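Local coordinates for protein glutathione S-transferase (Vibrio parahaemolyticus, PDB 7MIQ) that probably catalyses the conjugation of glutathione to electrophilic compounds, acting as a Gtt2-class glutathione transferase, at residues G167-G172 with W192-S197; V138-P143 with I180-Y186. All blocks are in the same frame, centred on the assembly; numbering follows the deposited sequence.

Contact 1: G167-G172 with W192-S197; sequences GYIFIG and WFEQVS
Tyr-168, Gly-167 and Ile-171 meet Trp-192 and Phe-193 in a buried, largely apolar helix-helix contact inside the all-helical C-terminal domain of the glutathione transferase fold. Helix 162-177 supplies the first group and helix 187-196 the second. The two axes come within 10.9 Å of each other at an angle of 118°, a wide spacing that leaves room for aromatic rings between the backbones. Trp-192 reaches across with the far rim of its indole: CH2 lies 3.4 Å from the carbonyl carbon of Gly-167, edge-on and close to the indole plane. Glycine suits this place, because a CB there would press against that ring. One turn further along helix 162-177, CG1 of Ile-171 meets the same edge at CZ3 of Trp-192. Phe-193 enters between Ile-171 and Tyr-168, with its CE2 3.4 Å from CD1 of Tyr-168. The planes of these two rings differ by only 14°, but the centroids stand 5.1 Å apart, so the rings are slid past each other with little overlap. From the other direction CG2 of Ile-171 packs 3.6 Å from CD2 of Phe-193. Tyr-168 has its CG trans to the backbone N (chi1 167°), which carries the ring along the partner helix until CE1 reaches CB of Ser-197. The hydroxyl of Ser-197 turns back to Phe-193 O, 2.9 Å from its OG, joining the backbone N-H of Ser-197 on that carbonyl from the opposite face. Tyr-168 OH bonds to Ser-205 and Trp-192 NE1 to Asp-164, so the contact itself rests on buried apolar surface and close shape fit.

Contact 2: V138-P143 with I180-Y186; sequences VLEFLP and IEVFEKY
Leu-139 and Pro-143 on helix 127-151 have their nearest backbone counterparts in Ile-180 and Tyr-186, at CA-CA distances of 8.3 Å and 7.3 Å respectively, so the chain from 180 to 186, with its short helix 182-185, follows the long helix for little more than a turn. At one end Ile-180, its CB directed at the helix, spreads its branches over two residues. CD1 lies 3.9 Å from CG1 of Val-138, while CG2 packs 3.7 Å from CD2 of Leu-139. A beta-branched residue fits here because it broadens the apolar surface close to its backbone. Leu-142 fills the middle: its CD1 meets CG2 of Ile-180 and CG2 of Val-182 together, and the Leu-142 and Val-182 side chains cross at about a right angle. Tyr-186 closes the other end. With CG trans to its carbonyl carbon (chi1 -60°), its ring extends to the long helix, and CB of Leu-142 sits over one face in a CH-pi contact, 4.1 Å from the ring centroid and 28° off the normal. Against the opposite face lies CB of Lys-185, the preceding residue, so the ring is flanked by aliphatic carbon on both sides. Its OH reaches the proline ring, 3.4 Å from CG of Pro-143. Proline suits a kink in this helix, since its N has no hydrogen to give to the turn before. The chemistry grades from buried aliphatic packing at Val-138, Ile-180 and Leu-142 to exposed Leu-139 and Pro-143; Tyr-186 suits the Pro-143 end because its ring face packs on Leu-142 while its hydroxyl reaches the contact's edge.

Contacts 1 and 2 lie side by side in the C-terminal helical domain, their centres 12 Å apart and both on the same side of the chain's centre. Along the chain their segments alternate: 138-143, 167-172, 180-186, then 192-197, so each contact bridges sequence that includes a segment of the other. They also touch directly. Helix 162-177 meets helix 187-196 in contact 1 and touches helix 127-151 of contact 2, through Phe-170 on Val-138 and Ile-171 on Leu-142, while Phe-183 of helix 182-185 packs on Ile-171 and Phe-193 of contact 1. Together the contacts form a continuous apolar layer, buried at contact 1 and running toward the surface at contact 2, that joins four helices.

Contact 1: G167-G172 with W192-S197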
loop_
_atom_site.group_PDB
_atom_site.type_symbol
_atom_site.label_atom_id
_atom_site.label_comp_id
_atom_site.label_asym_id
_atom_site.label_seq_id
_atom_site.Cartn_x
_atom_site.Cartn_y
_atom_site.Cartn_z
ATOM N N GLY A 167 -3.107 -0.035 12.493
ATOM C CA GLY A 167 -4.250 0.687 13.031
ATOM C C GLY A 167 -3.925 1.409 14.325
ATOM O O GLY A 167 -4.379 2.534 14.555
ATOM N N TYR A 168 -3.135 0.766 15.189
ATOM C CA TYR A 168 -2.713 1.387 16.442
ATOM C C TYR A 168 -1.936 2.673 16.186
ATOM O O TYR A 168 -2.199 3.703 16.820
ATOM C CB TYR A 168 -1.887 0.377 17.245
ATOM C CG TYR A 168 -1.098 0.906 18.427
ATOM C CD1 TYR A 168 -1.666 0.983 19.695
ATOM C CD2 TYR A 168 0.234 1.277 18.283
ATOM C CE1 TYR A 168 -0.928 1.447 20.784
ATOM C CE2 TYR A 168 0.973 1.738 19.357
ATOM C CZ TYR A 168 0.390 1.820 20.603
ATOM O OH TYR A 168 1.142 2.274 21.663
ATOM N N ILE A 169 -0.994 2.643 15.238
ATOM C CA ILE A 169 -0.250 3.850 14.887
ATOM C C ILE A 169 -1.189 4.912 14.324
ATOM O O ILE A 169 -1.066 6.102 14.646
ATOM C CB ILE A 169 0.885 3.515 13.898
ATOM C CG1 ILE A 169 1.918 2.591 14.552
ATOM C CG2 ILE A 169 1.555 4.790 13.384
ATOM C CD1 ILE A 169 2.614 3.204 15.750
ATOM N N PHE A 170 -2.145 4.500 13.484
ATOM C CA PHE A 170 -3.105 5.445 12.912
ATOM C C PHE A 170 -3.932 6.119 14.000
ATOM O O PHE A 170 -4.064 7.349 14.023
ATOM C CB PHE A 170 -4.006 4.725 11.899
ATOM C CG PHE A 170 -5.318 5.426 11.631
ATOM C CD1 PHE A 170 -5.352 6.734 11.170
ATOM C CD2 PHE A 170 -6.522 4.763 11.826
ATOM C CE1 PHE A 170 -6.563 7.372 10.925
ATOM C CE2 PHE A 170 -7.733 5.391 11.584
ATOM C CZ PHE A 170 -7.753 6.698 11.130
ATOM N N ILE A 171 -4.500 5.330 14.916
ATOM C CA ILE A 171 -5.308 5.919 15.981
ATOM C C ILE A 171 -4.439 6.763 16.909
ATOM O O ILE A 171 -4.887 7.803 17.410
ATOM C CB ILE A 171 -6.079 4.817 16.738
ATOM C CG1 ILE A 171 -7.153 4.193 15.836
ATOM C CG2 ILE A 171 -6.709 5.362 18.019
ATOM C CD1 ILE A 171 -8.118 5.202 15.213
ATOM N N GLY A 172 -3.187 6.354 17.138
ATOM C CA GLY A 172 -2.263 7.209 17.869
ATOM C C GLY A 172 -2.080 8.563 17.211
ATOM O O GLY A 172 -2.067 9.598 17.886
ATOM N N TRP A 192 -11.068 -2.059 21.092
ATOM C CA TRP A 192 -9.950 -2.683 20.392
ATOM C C TRP A 192 -8.627 -2.042 20.792
ATOM O O TRP A 192 -7.639 -2.742 21.041
ATOM C CB TRP A 192 -10.185 -2.586 18.882
ATOM C CG TRP A 192 -8.958 -2.724 18.018
ATOM C CD1 TRP A 192 -8.416 -3.880 17.532
ATOM C CD2 TRP A 192 -8.142 -1.656 17.518
ATOM N NE1 TRP A 192 -7.302 -3.598 16.773
ATOM C CE2 TRP A 192 -7.115 -2.239 16.748
ATOM C CE3 TRP A 192 -8.181 -0.263 17.649
ATOM C CZ2 TRP A 192 -6.129 -1.477 16.118
ATOM C CZ3 TRP A 192 -7.205 0.493 17.019
ATOM C CH2 TRP A 192 -6.194 -0.116 16.262
ATOM N N PHE A 193 -8.595 -0.710 20.882
ATOM C CA PHE A 193 -7.352 -0.033 21.233
ATOM C C PHE A 193 -6.923 -0.360 22.659
ATOM O O PHE A 193 -5.732 -0.563 22.922
ATOM C CB PHE A 193 -7.500 1.475 21.051
ATOM C CG PHE A 193 -6.190 2.212 21.063
ATOM C CD1 PHE A 193 -5.617 2.619 22.257
ATOM C CD2 PHE A 193 -5.530 2.490 19.881
ATOM C CE1 PHE A 193 -4.410 3.295 22.269
ATOM C CE2 PHE A 193 -4.320 3.167 19.887
ATOM C CZ PHE A 193 -3.761 3.566 21.083
ATOM N N GLU A 194 -7.874 -0.403 23.596
ATOM C CA GLU A 194 -7.543 -0.828 24.954
ATOM C C GLU A 194 -6.925 -2.221 24.944
ATOM O O GLU A 194 -5.963 -2.492 25.671
ATOM C CB GLU A 194 -8.798 -0.796 25.829
ATOM C CG GLU A 194 -8.607 -1.333 27.246
ATOM C CD GLU A 194 -8.245 -0.250 28.250
ATOM O OE1 GLU A 194 -8.191 0.939 27.863
ATOM O OE2 GLU A 194 -8.014 -0.587 29.433
ATOM N N GLN A 195 -7.452 -3.103 24.095
ATOM C CA GLN A 195 -6.964 -4.473 23.999
ATOM C C GLN A 195 -5.562 -4.520 23.398
ATOM O O GLN A 195 -4.648 -5.125 23.968
ATOM C CB GLN A 195 -7.954 -5.279 23.154
ATOM C CG GLN A 195 -7.819 -6.775 23.187
ATOM C CD GLN A 195 -9.023 -7.446 22.545
ATOM O OE1 GLN A 195 -10.107 -6.860 22.466
ATOM N NE2 GLN A 195 -8.837 -8.674 22.079
ATOM N N VAL A 196 -5.376 -3.870 22.249
ATOM C CA VAL A 196 -4.094 -3.929 21.553
ATOM C C VAL A 196 -3.011 -3.202 22.343
ATOM O O VAL A 196 -1.883 -3.695 22.471
ATOM C CB VAL A 196 -4.246 -3.361 20.129
ATOM C CG1 VAL A 196 -2.895 -3.211 19.462
ATOM C CG2 VAL A 196 -5.151 -4.261 19.297
ATOM N N SER A 197 -3.330 -2.028 22.896
ATOM C CA SER A 197 -2.327 -1.258 23.626
ATOM C C SER A 197 -1.869 -1.945 24.906
ATOM O O SER A 197 -0.882 -1.502 25.503
ATOM C CB SER A 197 -2.859 0.139 23.958
ATOM O OG SER A 197 -3.840 0.076 24.980
#

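Contact 2: V138-P143 with I180-Y186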
loop_
_atom_site.group_PDB
_atom_site.type_symbol
_atom_site.label_atom_id
_atom_site.label_comp_id
_atom_site.label_asym_id
_atom_site.label_seq_id
_atom_site.Cartn_x
_atom_site.Cartn_y
_atom_site.Cartn_z
ATOM N N VAL A 138 -9.721 11.579 7.650
ATOM C CA VAL A 138 -9.560 10.766 8.855
ATOM C C VAL A 138 -10.895 10.630 9.580
ATOM O O VAL A 138 -11.307 9.528 9.962
ATOM C CB VAL A 138 -8.483 11.368 9.776
ATOM C CG1 VAL A 138 -8.452 10.627 11.107
ATOM C CG2 VAL A 138 -7.121 11.322 9.107
ATOM N N LEU A 139 -11.596 11.751 9.767
ATOM C CA LEU A 139 -12.868 11.722 10.481
ATOM C C LEU A 139 -13.912 10.891 9.748
ATOM O O LEU A 139 -14.749 10.245 10.389
ATOM C CB LEU A 139 -13.382 13.148 10.699
ATOM C CG LEU A 139 -12.516 14.066 11.566
ATOM C CD1 LEU A 139 -13.018 15.502 11.503
ATOM C CD2 LEU A 139 -12.498 13.575 13.002
ATOM N N GLU A 140 -13.881 10.888 8.414
ATOM C CA GLU A 140 -14.859 10.110 7.659
ATOM C C GLU A 140 -14.558 8.617 7.706
ATOM O O GLU A 140 -15.478 7.799 7.586
ATOM C CB GLU A 140 -14.909 10.597 6.211
ATOM C CG GLU A 140 -15.508 11.986 6.052
ATOM C CD GLU A 140 -15.364 12.527 4.644
ATOM O OE1 GLU A 140 -14.688 11.873 3.820
ATOM O OE2 GLU A 140 -15.923 13.607 4.360
ATOM N N PHE A 141 -13.292 8.237 7.879
ATOM C CA PHE A 141 -12.963 6.817 7.929
ATOM C C PHE A 141 -13.243 6.206 9.299
ATOM O O PHE A 141 -13.509 5.003 9.387
ATOM C CB PHE A 141 -11.499 6.598 7.540
ATOM C CG PHE A 141 -11.038 5.172 7.695
ATOM C CD1 PHE A 141 -11.646 4.153 6.979
ATOM C CD2 PHE A 141 -9.997 4.855 8.551
ATOM C CE1 PHE A 141 -11.229 2.839 7.119
ATOM C CE2 PHE A 141 -9.570 3.543 8.693
ATOM C CZ PHE A 141 -10.189 2.534 7.978
ATOM N N LEU A 142 -13.198 7.004 10.364
ATOM C CA LEU A 142 -13.366 6.454 11.709
ATOM C C LEU A 142 -14.674 5.693 11.916
ATOM O O LEU A 142 -14.633 4.633 12.564
ATOM C CB LEU A 142 -13.231 7.571 12.750
ATOM C CG LEU A 142 -11.850 8.196 12.931
ATOM C CD1 LEU A 142 -11.945 9.396 13.861
ATOM C CD2 LEU A 142 -10.857 7.173 13.465
ATOM N N PRO A 143 -15.841 6.156 11.440
ATOM C CA PRO A 143 -17.046 5.319 11.582
ATOM C C PRO A 143 -16.913 3.967 10.906
ATOM O O PRO A 143 -17.387 2.958 11.444
ATOM C CB PRO A 143 -18.145 6.171 10.931
ATOM C CG PRO A 143 -17.656 7.562 11.029
ATOM C CD PRO A 143 -16.167 7.487 10.895
ATOM N N ILE A 180 -8.087 14.446 17.961
ATOM C CA ILE A 180 -9.415 13.904 17.700
ATOM C C ILE A 180 -9.811 13.013 18.867
ATOM O O ILE A 180 -9.066 12.101 19.245
ATOM C CB ILE A 180 -9.441 13.122 16.378
ATOM C CG1 ILE A 180 -8.976 14.011 15.222
ATOM C CG2 ILE A 180 -10.834 12.574 16.122
ATOM C CD1 ILE A 180 -8.813 13.276 13.913
ATOM N N GLU A 181 -10.987 13.271 19.444
ATOM C CA GLU A 181 -11.476 12.484 20.578
ATOM C C GLU A 181 -12.113 11.190 20.064
ATOM O O GLU A 181 -13.327 10.982 20.110
ATOM C CB GLU A 181 -12.448 13.303 21.417
ATOM C CG GLU A 181 -11.805 14.510 22.078
ATOM C CD GLU A 181 -12.701 15.161 23.112
ATOM O OE1 GLU A 181 -13.856 14.711 23.273
ATOM O OE2 GLU A 181 -12.245 16.120 23.767
ATOM N N VAL A 182 -11.246 10.298 19.579
ATOM C CA VAL A 182 -11.706 9.068 18.936
ATOM C C VAL A 182 -12.465 8.197 19.927
ATOM O O VAL A 182 -13.545 7.677 19.626
ATOM C CB VAL A 182 -10.517 8.305 18.325
ATOM C CG1 VAL A 182 -10.974 6.962 17.771
ATOM C CG2 VAL A 182 -9.847 9.135 17.241
ATOM N N PHE A 183 -11.913 8.038 21.132
ATOM C CA PHE A 183 -12.426 7.035 22.056
ATOM C C PHE A 183 -13.756 7.447 22.671
ATOM O O PHE A 183 -14.560 6.581 23.031
ATOM C CB PHE A 183 -11.384 6.760 23.135
ATOM C CG PHE A 183 -10.072 6.280 22.584
ATOM C CD1 PHE A 183 -10.038 5.470 21.455
ATOM C CD2 PHE A 183 -8.876 6.654 23.171
ATOM C CE1 PHE A 183 -8.836 5.032 20.933
ATOM C CE2 PHE A 183 -7.665 6.215 22.652
ATOM C CZ PHE A 183 -7.649 5.405 21.531
ATOM N N GLU A 184 -14.007 8.753 22.803
ATOM C CA GLU A 184 -15.317 9.203 23.262
ATOM C C GLU A 184 -16.404 8.835 22.263
ATOM O O GLU A 184 -17.500 8.412 22.650
ATOM C CB GLU A 184 -15.310 10.716 23.493
ATOM C CG GLU A 184 -14.378 11.188 24.591
ATOM C CD GLU A 184 -14.788 10.693 25.959
ATOM O OE1 GLU A 184 -15.869 11.097 26.437
ATOM O OE2 GLU A 184 -14.034 9.893 26.552
ATOM N N LYS A 185 -16.116 8.986 20.972
ATOM C CA LYS A 185 -17.132 8.832 19.907
ATOM C C LYS A 185 -17.205 7.414 19.344
ATOM O O LYS A 185 -18.259 7.084 18.803
ATOM C CB LYS A 185 -16.805 9.797 18.772
ATOM C CG LYS A 185 -16.341 11.184 19.191
ATOM C CD LYS A 185 -15.644 11.928 18.073
ATOM C CE LYS A 185 -15.962 13.407 18.052
ATOM N NZ LYS A 185 -17.221 13.685 17.320
ATOM N N TYR A 186 -16.170 6.590 19.479
ATOM C CA TYR A 186 -16.127 5.295 18.804
ATOM C C TYR A 186 -15.746 4.213 19.805
ATOM O O TYR A 186 -14.565 3.864 19.952
ATOM C CB TYR A 186 -15.181 5.357 17.606
ATOM C CG TYR A 186 -15.623 6.401 16.603
ATOM C CD1 TYR A 186 -16.759 6.201 15.824
ATOM C CD2 TYR A 186 -14.927 7.597 16.454
ATOM C CE1 TYR A 186 -17.180 7.152 14.914
ATOM C CE2 TYR A 186 -15.343 8.556 15.542
ATOM C CZ TYR A 186 -16.469 8.326 14.777
ATOM O OH TYR A 186 -16.890 9.274 13.870
#